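PDB 4PAG: periplasmic binding protein from Sulfurospirillum deleyianum, which probably captures a solute in the periplasm for an ABC transporter of the iron/B12 type, and holds a histidine in this crystal. Local coordinates for residues T5-D8 with V9-P13; V15-E18 with H19-R22; D156-K159 with T160-S164; Y295-E298 with D299-A303. All coordinates share one frame; numbering follows the deposited sequence.

Interaction 1 of 4, residues T5-D8 with V9-P13; sequences TFLD and VSNKP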
loop_
_atom_site.group_PDB
_atom_site.type_symbol
_atom_site.label_atom_id
_atom_site.label_comp_id
_atom_site.label_asym_id
_atom_site.label_seq_id
_atom_site.Cartn_x
_atom_site.Cartn_y
_atom_site.Cartn_z
ATOM N N THR A 5 -20.729 -6.712 -18.389
ATOM C CA THR A 5 -21.604 -6.747 -17.222
ATOM C C THR A 5 -20.787 -7.019 -15.973
ATOM O O THR A 5 -20.026 -7.983 -15.921
ATOM C CB THR A 5 -22.688 -7.828 -17.348
ATOM O OG1 THR A 5 -23.482 -7.561 -18.504
ATOM C CG2 THR A 5 -23.595 -7.839 -16.119
ATOM N N PHE A 6 -20.957 -6.165 -14.972
ATOM C CA PHE A 6 -20.238 -6.288 -13.702
ATOM C C PHE A 6 -21.200 -6.072 -12.549
ATOM O O PHE A 6 -22.185 -5.350 -12.690
ATOM C CB PHE A 6 -19.109 -5.250 -13.628
ATOM C CG PHE A 6 -18.058 -5.431 -14.678
ATOM C CD1 PHE A 6 -18.184 -4.819 -15.921
ATOM C CD2 PHE A 6 -16.954 -6.237 -14.439
ATOM C CE1 PHE A 6 -17.218 -4.996 -16.898
ATOM C CE2 PHE A 6 -15.987 -6.422 -15.416
ATOM C CZ PHE A 6 -16.121 -5.804 -16.647
ATOM N N LEU A 7 -20.919 -6.690 -11.407
ATOM C CA LEU A 7 -21.706 -6.443 -10.201
ATOM C C LEU A 7 -21.172 -5.185 -9.530
ATOM O O LEU A 7 -19.993 -5.102 -9.243
ATOM C CB LEU A 7 -21.638 -7.630 -9.242
ATOM C CG LEU A 7 -22.204 -8.955 -9.767
ATOM C CD1 LEU A 7 -22.026 -10.055 -8.729
ATOM C CD2 LEU A 7 -23.668 -8.821 -10.161
ATOM N N ASP A 8 -22.050 -4.214 -9.292
ATOM C CA ASP A 8 -21.665 -2.917 -8.747
ATOM C C ASP A 8 -21.569 -2.947 -7.217
ATOM O O ASP A 8 -21.599 -4.019 -6.613
ATOM C CB ASP A 8 -22.625 -1.824 -9.256
ATOM C CG ASP A 8 -23.934 -1.739 -8.472
ATOM O OD1 ASP A 8 -24.257 -2.630 -7.653
ATOM O OD2 ASP A 8 -24.650 -0.746 -8.691
ATOM N N VAL A 9 -21.438 -1.775 -6.598
ATOM C CA VAL A 9 -21.250 -1.680 -5.140
ATOM C C VAL A 9 -22.439 -2.188 -4.324
ATOM O O VAL A 9 -22.278 -2.555 -3.158
ATOM C CB VAL A 9 -20.907 -0.240 -4.687
ATOM C CG1 VAL A 9 -19.526 0.149 -5.192
ATOM C CG2 VAL A 9 -21.961 0.763 -5.154
ATOM N N SER A 10 -23.617 -2.210 -4.940
ATOM C CA SER A 10 -24.825 -2.756 -4.316
ATOM C C SER A 10 -25.111 -4.191 -4.757
ATOM O O SER A 10 -26.213 -4.690 -4.555
ATOM C CB SER A 10 -26.030 -1.887 -4.678
ATOM O OG SER A 10 -25.790 -0.536 -4.341
ATOM N N ASN A 11 -24.128 -4.844 -5.374
ATOM C CA ASN A 11 -24.285 -6.217 -5.844
ATOM C C ASN A 11 -25.315 -6.357 -6.976
ATOM O O ASN A 11 -25.863 -7.439 -7.192
ATOM C CB ASN A 11 -24.656 -7.133 -4.670
ATOM C CG ASN A 11 -24.091 -8.526 -4.821
ATOM O OD1 ASN A 11 -22.883 -8.727 -4.689
ATOM N ND2 ASN A 11 -24.958 -9.500 -5.093
ATOM N N LYS A 12 -25.574 -5.269 -7.698
ATOM C CA LYS A 12 -26.498 -5.301 -8.830
ATOM C C LYS A 12 -25.710 -5.342 -10.134
ATOM O O LYS A 12 -24.701 -4.648 -10.268
ATOM C CB LYS A 12 -27.411 -4.074 -8.830
ATOM C CG LYS A 12 -28.134 -3.826 -7.518
ATOM C CD LYS A 12 -29.188 -2.747 -7.685
ATOM C CE LYS A 12 -29.324 -1.893 -6.436
ATOM N NZ LYS A 12 -30.366 -0.846 -6.613
ATOM N N PRO A 13 -26.164 -6.151 -11.104
ATOM C CA PRO A 13 -25.460 -6.188 -12.384
ATOM C C PRO A 13 -25.642 -4.885 -13.141
ATOM O O PRO A 13 -26.769 -4.436 -13.309
ATOM C CB PRO A 13 -26.141 -7.341 -13.130
ATOM C CG PRO A 13 -27.504 -7.421 -12.539
ATOM C CD PRO A 13 -27.343 -7.037 -11.093
#
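D8 turns its carboxylate back over the chain that follows, and with L7 and P13 it makes most of the contact in this beta hairpin between strands 5-7 and 13-15. Its OD1 takes two backbone N-H groups: S10 N at 2.8 Å, which closes an Asx turn, and K12 N at 2.9 Å. They arrive on opposite faces of the carboxylate plane, neither lying in it. CG sits between the backbone N and the carbonyl carbon (chi1 82°), which swings OD1 in over the turn. The backbone of D8 is held as well, its N bonding to K12 O at 2.9 Å and its O receiving N11 N at 2.9 Å in a type I turn. Beyond the turn L7 and P13 form a non-hydrogen-bonded antiparallel pair on one face of the sheet, L7 CD2 lying 4.1 Å from P13 CB, while T5 CG2 flanks the same CB at 4.0 Å. With an alanine in place of D8, the N-H groups of S10 and K12 would probably lose their shared acceptor and the loop be freer to move. One carboxylate oxygen thus satisfies two backbone N-H groups of this surface turn.

Interaction 2 of 4, residues V15-E18 with H19-R22; sequences VLPE and HITR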
loop_
_atom_site.group_PDB
_atom_site.type_symbol
_atom_site.label_atom_id
_atom_site.label_comp_id
_atom_site.label_asym_id
_atom_site.label_seq_id
_atom_site.Cartn_x
_atom_site.Cartn_y
_atom_site.Cartn_z
ATOM N N VAL A 15 -24.126 -2.604 -16.737
ATOM C CA VAL A 15 -23.418 -2.729 -18.005
ATOM C C VAL A 15 -22.578 -1.484 -18.244
ATOM O O VAL A 15 -23.114 -0.384 -18.345
ATOM C CB VAL A 15 -24.397 -2.918 -19.181
ATOM C CG1 VAL A 15 -23.644 -2.981 -20.504
ATOM C CG2 VAL A 15 -25.222 -4.180 -18.977
ATOM N N LEU A 16 -21.261 -1.662 -18.329
ATOM C CA LEU A 16 -20.359 -0.563 -18.634
ATOM C C LEU A 16 -20.212 -0.378 -20.140
ATOM O O LEU A 16 -20.472 -1.305 -20.910
ATOM C CB LEU A 16 -18.973 -0.822 -18.037
ATOM C CG LEU A 16 -18.901 -0.981 -16.523
ATOM C CD1 LEU A 16 -17.453 -1.187 -16.096
ATOM C CD2 LEU A 16 -19.498 0.230 -15.826
ATOM N N PRO A 17 -19.774 0.820 -20.565
ATOM C CA PRO A 17 -19.377 1.038 -21.953
ATOM C C PRO A 17 -18.265 0.093 -22.401
ATOM O O PRO A 17 -17.462 -0.379 -21.574
ATOM C CB PRO A 17 -18.859 2.478 -21.953
ATOM C CG PRO A 17 -19.519 3.125 -20.792
ATOM C CD PRO A 17 -19.702 2.056 -19.766
ATOM N N GLU A 18 -18.223 -0.163 -23.704
ATOM C CA GLU A 18 -17.203 -1.015 -24.302
ATOM C C GLU A 18 -15.810 -0.496 -23.957
ATOM O O GLU A 18 -14.941 -1.265 -23.528
ATOM C CB GLU A 18 -17.390 -1.072 -25.822
ATOM C CG GLU A 18 -16.520 -2.090 -26.544
ATOM C CD GLU A 18 -16.773 -3.522 -26.097
ATOM O OE1 GLU A 18 -17.922 -3.860 -25.740
ATOM O OE2 GLU A 18 -15.814 -4.317 -26.109
ATOM N N HIS A 19 -15.610 0.812 -24.125
ATOM C CA HIS A 19 -14.318 1.435 -23.843
ATOM C C HIS A 19 -14.407 2.460 -22.720
ATOM O O HIS A 19 -15.137 3.441 -22.813
ATOM C CB HIS A 19 -13.765 2.084 -25.106
ATOM C CG HIS A 19 -13.484 1.102 -26.199
ATOM N ND1 HIS A 19 -14.250 1.018 -27.342
ATOM C CD2 HIS A 19 -12.538 0.139 -26.309
ATOM C CE1 HIS A 19 -13.777 0.058 -28.116
ATOM N NE2 HIS A 19 -12.739 -0.491 -27.513
ATOM N N ILE A 20 -13.656 2.213 -21.656
ATOM C CA ILE A 20 -13.549 3.145 -20.543
ATOM C C ILE A 20 -12.437 4.130 -20.887
ATOM O O ILE A 20 -11.269 3.747 -20.949
ATOM C CB ILE A 20 -13.187 2.411 -19.231
ATOM C CG1 ILE A 20 -14.182 1.278 -18.940
ATOM C CG2 ILE A 20 -13.117 3.389 -18.063
ATOM C CD1 ILE A 20 -15.610 1.718 -18.722
ATOM N N THR A 21 -12.797 5.387 -21.126
ATOM C CA THR A 21 -11.815 6.425 -21.428
ATOM C C THR A 21 -11.628 7.406 -20.265
ATOM O O THR A 21 -10.695 8.201 -20.277
ATOM C CB THR A 21 -12.230 7.216 -22.675
ATOM O OG1 THR A 21 -13.453 7.901 -22.403
ATOM C CG2 THR A 21 -12.424 6.279 -23.878
ATOM N N ARG A 22 -12.521 7.351 -19.274
ATOM C CA ARG A 22 -12.447 8.206 -18.084
ATOM C C ARG A 22 -12.756 7.355 -16.857
ATOM O O ARG A 22 -13.798 6.712 -16.799
ATOM C CB ARG A 22 -13.449 9.366 -18.182
ATOM C CG ARG A 22 -13.323 10.216 -19.443
ATOM C CD ARG A 22 -14.333 11.359 -19.471
ATOM N NE ARG A 22 -14.081 12.348 -18.418
ATOM C CZ ARG A 22 -13.152 13.311 -18.470
ATOM N NH1 ARG A 22 -12.360 13.451 -19.532
ATOM N NH2 ARG A 22 -13.011 14.146 -17.445
#
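D91 OD2 is gripped by two backbone N-H groups, those of T21 and R22, and so fastens the far end of the loop in which E18 lies against H19 and I20 folds back on L16 and P17. The loop joins strand 13-15 of the N-terminal hairpin to strand 23-25 of this periplasmic binding protein. At its outer bend the glutamate chain passes over one face of the imidazole: E18 CG stands 4.0 Å from the centroid of the H19 ring, 21° off the normal, a CH-pi contact displaced toward the rim. With CG anti to the backbone N (chi1 -171°) and a bend at chi2, the carboxylate is carried farther out from that face, its plane 83° from that of the imidazole. Any charge attraction would probably be weak, since E18 OE2 and H19 NE2 are 5.1 Å apart. The inner side is apolar. I20 reaches back with CD1, meeting L16 CB at 4.3 Å, while L16 and I20 touch V92 of strand 92-96. The carbonyls at the bend are taken by side chains from elsewhere, P17 O by R4 and E18 O by Q139. The same CD1 of I20 rests 4.2 Å from CD of the P17 ring.

Interaction 3 of 4, residues D156-K159 with T160-S164; sequences DELK and TFVAS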
loop_
_atom_site.group_PDB
_atom_site.type_symbol
_atom_site.label_atom_id
_atom_site.label_comp_id
_atom_site.label_asym_id
_atom_site.label_seq_id
_atom_site.Cartn_x
_atom_site.Cartn_y
_atom_site.Cartn_z
ATOM N N ASP A 156 3.297 -15.976 -3.632
ATOM C CA ASP A 156 3.468 -17.416 -3.382
ATOM C C ASP A 156 4.836 -17.720 -2.767
ATOM O O ASP A 156 4.938 -18.521 -1.844
ATOM C CB ASP A 156 3.293 -18.218 -4.678
ATOM C CG ASP A 156 1.848 -18.250 -5.167
ATOM O OD1 ASP A 156 0.939 -17.822 -4.420
ATOM O OD2 ASP A 156 1.620 -18.707 -6.311
ATOM N N GLU A 157 5.882 -17.083 -3.283
ATOM C CA GLU A 157 7.228 -17.243 -2.730
ATOM C C GLU A 157 7.281 -16.838 -1.267
ATOM O O GLU A 157 7.895 -17.519 -0.448
ATOM C CB GLU A 157 8.239 -16.390 -3.493
ATOM C CG GLU A 157 8.594 -16.909 -4.867
ATOM C CD GLU A 157 9.401 -15.907 -5.664
ATOM O OE1 GLU A 157 9.422 -14.708 -5.288
ATOM O OE2 GLU A 157 10.023 -16.318 -6.665
ATOM N N LEU A 158 6.666 -15.704 -0.956
ATOM C CA LEU A 158 6.653 -15.203 0.410
ATOM C C LEU A 158 5.865 -16.124 1.333
ATOM O O LEU A 158 6.309 -16.408 2.445
ATOM C CB LEU A 158 6.088 -13.779 0.476
ATOM C CG LEU A 158 6.160 -13.113 1.859
ATOM C CD1 LEU A 158 7.601 -12.963 2.329
ATOM C CD2 LEU A 158 5.467 -11.764 1.804
ATOM N N LYS A 159 4.706 -16.589 0.866
ATOM C CA LYS A 159 3.864 -17.510 1.644
ATOM C C LYS A 159 4.596 -18.801 1.998
ATOM O O LYS A 159 4.532 -19.276 3.133
ATOM C CB LYS A 159 2.590 -17.851 0.877
ATOM C CG LYS A 159 1.574 -18.634 1.691
ATOM C CD LYS A 159 0.327 -18.977 0.888
ATOM C CE LYS A 159 -0.748 -19.536 1.811
ATOM N NZ LYS A 159 -1.761 -20.355 1.093
ATOM N N THR A 160 5.287 -19.360 1.018
ATOM C CA THR A 160 6.054 -20.574 1.219
ATOM C C THR A 160 7.208 -20.333 2.194
ATOM O O THR A 160 7.424 -21.138 3.094
ATOM C CB THR A 160 6.554 -21.131 -0.122
ATOM O OG1 THR A 160 5.413 -21.465 -0.923
ATOM C CG2 THR A 160 7.391 -22.385 0.078
ATOM N N PHE A 161 7.921 -19.220 2.044
ATOM C CA PHE A 161 8.988 -18.881 2.992
ATOM C C PHE A 161 8.471 -18.693 4.433
ATOM O O PHE A 161 9.018 -19.273 5.375
ATOM C CB PHE A 161 9.767 -17.638 2.554
ATOM C CG PHE A 161 10.690 -17.116 3.617
ATOM C CD1 PHE A 161 11.799 -17.849 3.994
ATOM C CD2 PHE A 161 10.418 -15.926 4.277
ATOM C CE1 PHE A 161 12.645 -17.396 4.986
ATOM C CE2 PHE A 161 11.256 -15.474 5.280
ATOM C CZ PHE A 161 12.374 -16.211 5.631
ATOM N N VAL A 162 7.425 -17.891 4.601
ATOM C CA VAL A 162 6.883 -17.622 5.936
ATOM C C VAL A 162 6.383 -18.914 6.609
ATOM O O VAL A 162 6.604 -19.123 7.810
ATOM C CB VAL A 162 5.792 -16.525 5.897
ATOM C CG1 VAL A 162 5.068 -16.425 7.227
ATOM C CG2 VAL A 162 6.423 -15.184 5.558
ATOM N N ALA A 163 5.753 -19.794 5.834
ATOM C CA ALA A 163 5.338 -21.107 6.349
ATOM C C ALA A 163 6.499 -21.938 6.911
ATOM O O ALA A 163 6.291 -22.765 7.796
ATOM C CB ALA A 163 4.601 -21.899 5.272
ATOM N N SER A 164 7.714 -21.722 6.414
ATOM C CA SER A 164 8.891 -22.449 6.914
ATOM C C SER A 164 9.443 -21.928 8.253
ATOM O O SER A 164 10.359 -22.529 8.821
ATOM C CB SER A 164 10.003 -22.459 5.858
ATOM O OG SER A 164 10.704 -21.227 5.809
#
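L158 and V162, one helical turn apart, slant across each other, with CD1 of the leucine 4.1 Å from CG2 of the valine. L158 places its CG anti to the backbone N (chi1 -174°), and the next bend swings CD1 along the helix toward V162. The valine's CG2 also rests on the backbone, 3.3 Å from L158 O, beside the bond that V162 N makes to that oxygen at 2.8 Å, running nearly along the C=O axis. On another side of the helix T160 turns its hydroxyl back to the previous turn: OG1 lies beside its own backbone N (chi1 -62°) and donates to D156 O at 3.1 Å. T160 N reaches the same oxygen at 3.0 Å, the two donors coming from opposite faces of the carbonyl plane, so this threonine doubles the ordinary helix bond. K159 takes a different course, its chain extended away from the following turn and meeting it only near its base. F161 has its CB 3.5 Å from E157 O, while its ring leads away from D156-K159. Farther on, S164 OG donates to F161 O at 2.6 Å, in the carbonyl plane and on a lone pair; S164 N binds the same oxygen. D156-V162 lie toward the C-terminal end of helix 141-163. L158 packs on A281, H282 and A285 of helix 277-288, F161 packs on R292 and P294 in the loop before helix 297-309, and E157 reaches that helix through a salt bridge to K300.

Interaction 4 of 4, residues Y295-E298 with D299-A303; sequences YKIE and DKVKA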
loop_
_atom_site.group_PDB
_atom_site.type_symbol
_atom_site.label_atom_id
_atom_site.label_comp_id
_atom_site.label_asym_id
_atom_site.label_seq_id
_atom_site.Cartn_x
_atom_site.Cartn_y
_atom_site.Cartn_z
ATOM N N TYR A 295 15.889 -14.916 -0.885
ATOM C CA TYR A 295 15.937 -14.192 -2.161
ATOM C C TYR A 295 16.895 -13.007 -2.104
ATOM O O TYR A 295 17.380 -12.641 -1.035
ATOM C CB TYR A 295 14.528 -13.737 -2.564
ATOM C CG TYR A 295 13.570 -14.901 -2.651
ATOM C CD1 TYR A 295 13.678 -15.833 -3.686
ATOM C CD2 TYR A 295 12.589 -15.102 -1.684
ATOM C CE1 TYR A 295 12.818 -16.924 -3.765
ATOM C CE2 TYR A 295 11.730 -16.190 -1.752
ATOM C CZ TYR A 295 11.853 -17.093 -2.795
ATOM O OH TYR A 295 11.009 -18.163 -2.860
ATOM N N LYS A 296 17.182 -12.436 -3.270
ATOM C CA LYS A 296 17.999 -11.234 -3.367
ATOM C C LYS A 296 17.055 -10.053 -3.531
ATOM O O LYS A 296 16.477 -9.842 -4.602
ATOM C CB LYS A 296 18.982 -11.351 -4.531
ATOM C CG LYS A 296 19.968 -12.500 -4.328
ATOM C CD LYS A 296 20.284 -13.263 -5.606
ATOM C CE LYS A 296 21.580 -12.810 -6.254
ATOM N NZ LYS A 296 22.138 -13.873 -7.141
ATOM N N ILE A 297 16.874 -9.310 -2.447
ATOM C CA ILE A 297 15.878 -8.249 -2.398
ATOM C C ILE A 297 16.149 -7.179 -3.450
ATOM O O ILE A 297 15.217 -6.720 -4.116
ATOM C CB ILE A 297 15.728 -7.654 -0.965
ATOM C CG1 ILE A 297 14.544 -6.690 -0.895
ATOM C CG2 ILE A 297 17.007 -6.973 -0.485
ATOM C CD1 ILE A 297 13.209 -7.339 -1.195
ATOM N N GLU A 298 17.416 -6.816 -3.638
ATOM C CA GLU A 298 17.761 -5.807 -4.645
ATOM C C GLU A 298 17.336 -6.217 -6.063
ATOM O O GLU A 298 16.944 -5.363 -6.854
ATOM C CB GLU A 298 19.251 -5.422 -4.592
ATOM C CG GLU A 298 20.238 -6.525 -4.969
ATOM C CD GLU A 298 20.543 -7.520 -3.842
ATOM O OE1 GLU A 298 19.953 -7.437 -2.735
ATOM O OE2 GLU A 298 21.394 -8.406 -4.070
ATOM N N ASP A 299 17.394 -7.514 -6.375
ATOM C CA ASP A 299 16.939 -8.011 -7.681
ATOM C C ASP A 299 15.413 -7.995 -7.817
ATOM O O ASP A 299 14.891 -7.731 -8.893
ATOM C CB ASP A 299 17.474 -9.420 -7.943
ATOM C CG ASP A 299 18.980 -9.451 -8.131
ATOM O OD1 ASP A 299 19.609 -8.373 -8.245
ATOM O OD2 ASP A 299 19.540 -10.567 -8.177
ATOM N N LYS A 300 14.705 -8.297 -6.734
ATOM C CA LYS A 300 13.240 -8.150 -6.716
ATOM C C LYS A 300 12.803 -6.697 -6.920
ATOM O O LYS A 300 11.866 -6.429 -7.671
ATOM C CB LYS A 300 12.657 -8.691 -5.417
ATOM C CG LYS A 300 12.738 -10.201 -5.330
ATOM C CD LYS A 300 11.774 -10.771 -4.305
ATOM C CE LYS A 300 11.556 -12.258 -4.527
ATOM N NZ LYS A 300 10.728 -12.516 -5.735
ATOM N N VAL A 301 13.490 -5.763 -6.271
ATOM C CA VAL A 301 13.200 -4.343 -6.475
ATOM C C VAL A 301 13.363 -3.992 -7.954
ATOM O O VAL A 301 12.489 -3.358 -8.549
ATOM C CB VAL A 301 14.097 -3.418 -5.607
ATOM C CG1 VAL A 301 13.751 -1.955 -5.845
ATOM C CG2 VAL A 301 13.951 -3.742 -4.126
ATOM N N LYS A 302 14.473 -4.422 -8.551
ATOM C CA LYS A 302 14.762 -4.087 -9.945
ATOM C C LYS A 302 13.701 -4.633 -10.889
ATOM O O LYS A 302 13.211 -3.897 -11.742
ATOM C CB LYS A 302 16.166 -4.564 -10.366
ATOM C CG LYS A 302 17.279 -3.628 -9.929
ATOM C CD LYS A 302 18.653 -4.260 -10.161
ATOM C CE LYS A 302 19.791 -3.274 -9.944
ATOM N NZ LYS A 302 20.364 -2.749 -11.216
ATOM N N ALA A 303 13.332 -5.903 -10.719
ATOM C CA ALA A 303 12.316 -6.536 -11.570
ATOM C C ALA A 303 10.942 -5.896 -11.379
ATOM O O ALA A 303 10.220 -5.656 -12.339
ATOM C CB ALA A 303 12.235 -8.029 -11.292
HETATM O O HOH W 1 21.999 -9.219 -6.995
#
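K300 folds back along the preceding turn to reach Y295. Its CB starts 3.5 Å from I297 O, and CG passes K296 O at 3.8 Å. The chain then runs nearly straight through CD until CE lies 3.8 Å from Y295 CG, the two side chains crossing at a slant. A bend at the last torsion (chi4 -72°) sends NZ over the phenol ring, 5.0 Å from its centroid and at most weakly attracted to it; the stronger partner of this ammonium is E157 of helix 141-163, and Y154 adds a second cation-pi contact. The backbone beneath is the first turn of helix 297-309, one of the last helices of this periplasmic binding protein. K296 occupies the N-cap position, and its carbonyl receives K300 N at 3.2 Å, in the carbonyl plane, together with a weak bond from D299 N. I297 and V301 make the turn's apolar side, V301 continuing onto L279 of helix 277-288 and L318 of helix 315-322. On the outer side K296 and D299 run alongside each other, CE to OD2, with the charged atoms too far apart for a salt bridge. E298 and D299 also point the same way, their carboxylate planes 64° apart. A water donates to both acids, to E298 OE2 at 3.1 Å and to D299 OD1 at 2.8 Å, and probably eases the repulsion between them.

How the interactions relate
The four contacts follow in order along the chain, in two pairs. Interactions 1 and 2 are consecutive at the N-terminal end, their centres 15 Å apart, in the hairpin of strands 5-7 and 13-15 and the loop that leaves it: F6 packs on L16, and T5 on V15. Interactions 3 and 4 lie 16 Å apart although some 130 residues separate them, because helix 141-163 runs beside the start of helix 297-309; E157 CB touches Y295 OH. Between the pairs the centres are 35 to 39 Å apart, with no touch. The first pair is thus local, while the second joins helices distant in sequence, with V301 of interaction 4 about 10 Å from the bound histidine.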